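Local coordinates for protein (R)-specific enoyl-CoA hydratase (Aeromonas punctata, PDB 1IQ6) that catalyses the hydration of trans-2-enoyl-CoA of four to six carbon atoms to the corresponding (3R)-3-hydroxyacyl-CoA, at residues A96-T101 with L112-F117. Sequence-based numbering, arbitrary orientation.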
loop_
_atom_site.group_PDB
_atom_site.type_symbol
_atom_site.label_atom_id
_atom_site.label_comp_id
_atom_site.label_asym_id
_atom_site.label_seq_id
_atom_site.Cartn_x
_atom_site.Cartn_y
_atom_site.Cartn_z
ATOM N N ALA B 96 1.594 6.906 12.381
ATOM C CA ALA B 96 2.531 6.448 11.360
ATOM C C ALA B 96 3.847 7.157 11.660
ATOM O O ALA B 96 3.856 8.355 11.946
ATOM C CB ALA B 96 2.026 6.819 9.972
ATOM N N GLU B 97 4.948 6.414 11.602
ATOM C CA GLU B 97 6.264 6.978 11.903
ATOM C C GLU B 97 7.307 6.528 10.891
ATOM O O GLU B 97 7.375 5.346 10.553
ATOM C CB GLU B 97 6.714 6.535 13.305
ATOM C CG GLU B 97 5.761 6.946 14.424
ATOM C CD GLU B 97 6.151 6.413 15.798
ATOM O OE1 GLU B 97 5.352 6.592 16.746
ATOM O OE2 GLU B 97 7.244 5.821 15.942
ATOM N N VAL B 98 8.107 7.473 10.399
ATOM C CA VAL B 98 9.184 7.149 9.471
ATOM C C VAL B 98 10.469 7.747 10.022
ATOM O O VAL B 98 10.448 8.767 10.715
ATOM C CB VAL B 98 8.939 7.697 8.029
ATOM C CG1 VAL B 98 7.615 7.156 7.482
ATOM C CG2 VAL B 98 8.974 9.221 8.013
ATOM N N GLU B 99 11.585 7.088 9.740
ATOM C CA GLU B 99 12.886 7.556 10.197
ATOM C C GLU B 99 13.945 7.185 9.173
ATOM O O GLU B 99 13.994 6.047 8.710
ATOM C CB GLU B 99 13.246 6.935 11.548
ATOM C CG GLU B 99 14.683 7.230 11.968
ATOM C CD GLU B 99 15.021 6.747 13.366
ATOM O OE1 GLU B 99 16.199 6.881 13.758
ATOM O OE2 GLU B 99 14.124 6.242 14.074
ATOM N N VAL B 100 14.792 8.149 8.822
ATOM C CA VAL B 100 15.858 7.891 7.861
ATOM C C VAL B 100 16.910 6.994 8.507
ATOM O O VAL B 100 17.433 7.313 9.577
ATOM C CB VAL B 100 16.541 9.196 7.412
ATOM C CG1 VAL B 100 17.658 8.878 6.431
ATOM C CG2 VAL B 100 15.518 10.132 6.781
ATOM N N THR B 101 17.217 5.873 7.859
ATOM C CA THR B 101 18.212 4.947 8.396
ATOM C C THR B 101 19.464 4.861 7.535
ATOM O O THR B 101 20.508 4.406 7.998
ATOM C CB THR B 101 17.638 3.521 8.552
ATOM O OG1 THR B 101 17.217 3.027 7.274
ATOM C CG2 THR B 101 16.463 3.528 9.516
ATOM N N LEU B 112 14.236 4.298 4.749
ATOM C CA LEU B 112 13.592 4.701 5.992
ATOM C C LEU B 112 12.804 3.562 6.613
ATOM O O LEU B 112 12.207 2.755 5.904
ATOM C CB LEU B 112 12.625 5.869 5.747
ATOM C CG LEU B 112 13.149 7.145 5.079
ATOM C CD1 LEU B 112 13.000 7.018 3.567
ATOM C CD2 LEU B 112 12.378 8.362 5.594
ATOM N N THR B 113 12.819 3.485 7.938
ATOM C CA THR B 113 12.029 2.477 8.627
ATOM C C THR B 113 10.640 3.106 8.727
ATOM O O THR B 113 10.501 4.280 9.074
ATOM C CB THR B 113 12.613 2.160 10.016
ATOM O OG1 THR B 113 13.778 1.338 9.851
ATOM C CG2 THR B 113 11.603 1.426 10.887
ATOM N N THR B 114 9.622 2.321 8.393
ATOM C CA THR B 114 8.236 2.782 8.382
ATOM C C THR B 114 7.385 1.923 9.310
ATOM O O THR B 114 7.280 0.713 9.118
ATOM C CB THR B 114 7.687 2.703 6.952
ATOM O OG1 THR B 114 7.794 1.354 6.477
ATOM C CG2 THR B 114 8.499 3.605 6.028
ATOM N N ARG B 115 6.774 2.557 10.306
ATOM C CA ARG B 115 5.961 1.842 11.282
ATOM C C ARG B 115 4.607 2.469 11.563
ATOM O O ARG B 115 4.454 3.685 11.518
ATOM C CB ARG B 115 6.733 1.735 12.602
ATOM C CG ARG B 115 8.024 0.968 12.443
ATOM C CD ARG B 115 8.842 0.859 13.710
ATOM N NE ARG B 115 9.952 -0.057 13.460
ATOM C CZ ARG B 115 11.023 -0.193 14.232
ATOM N NH1 ARG B 115 11.965 -1.064 13.897
ATOM N NH2 ARG B 115 11.162 0.542 15.324
ATOM N N ILE B 116 3.624 1.613 11.833
ATOM C CA ILE B 116 2.281 2.056 12.196
ATOM C C ILE B 116 2.036 1.482 13.587
ATOM O O ILE B 116 2.200 0.276 13.805
ATOM C CB ILE B 116 1.182 1.479 11.270
ATOM C CG1 ILE B 116 1.359 1.967 9.829
ATOM C CG2 ILE B 116 -0.202 1.886 11.804
ATOM C CD1 ILE B 116 1.113 3.454 9.640
ATOM N N PHE B 117 1.664 2.346 14.528
ATOM C CA PHE B 117 1.365 1.915 15.889
ATOM C C PHE B 117 -0.121 2.088 16.165
ATOM O O PHE B 117 -0.738 3.048 15.705
ATOM C CB PHE B 117 2.155 2.728 16.924
ATOM C CG PHE B 117 3.597 2.339 17.031
ATOM C CD1 PHE B 117 4.554 2.949 16.228
ATOM C CD2 PHE B 117 3.995 1.336 17.912
ATOM C CE1 PHE B 117 5.896 2.564 16.299
ATOM C CE2 PHE B 117 5.337 0.946 17.987
ATOM C CZ PHE B 117 6.283 1.565 17.174
HETATM O O HOH W 1 15.380 1.176 7.385
#
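The carbonyl oxygen of Arg115 takes the amide of Glu97 at 2.8 Å from N to O and also meets the CA-H of Ala96. Arg115 N returns a nearly straight bond to Glu97 O, and Glu99 and Thr113 repeat the exchange with more bent bonds, so 96-101 and 112-117 are locked as neighbouring antiparallel strands of a beta hairpin in the hot-dog fold. Here the curved sheet wraps the long helix 55-68, and the inward face is accordingly made mostly of small or branched apolar residues, with Thr114 among them. Ile116 has CG1 beside its backbone N, and the turn at chi2 (-68°) brings CD1 to 3.5 Å from Ala96 CB; the short alanine, which also meets Leu65 of the helix, accepts this close approach. Thr114 can sit in this buried layer because its side chain packs on Phe62, its methyl CG2 lies 3.9 Å from Val98 CG1, and OG1 is hydrogen-bonded to Gln80. Leu112 CD2 rests 3.8 Å from Val100 CG2.

The face of Glu97, Glu99, Thr113 and Arg115 is more open and carries polar side chains. Glu97 extends toward neighbouring Phe117, bringing OE2 obliquely to 3.5 Å from CE1, with carboxylate and ring planes 35° apart; OE1 has a weak, long ion pair with Arg13. Near the turn, Thr101 CG2 touches Thr113 OG1, and one water links the two threonines, 2.6 Å from Thr101 OG1 and 2.9 Å from Thr113 OG1.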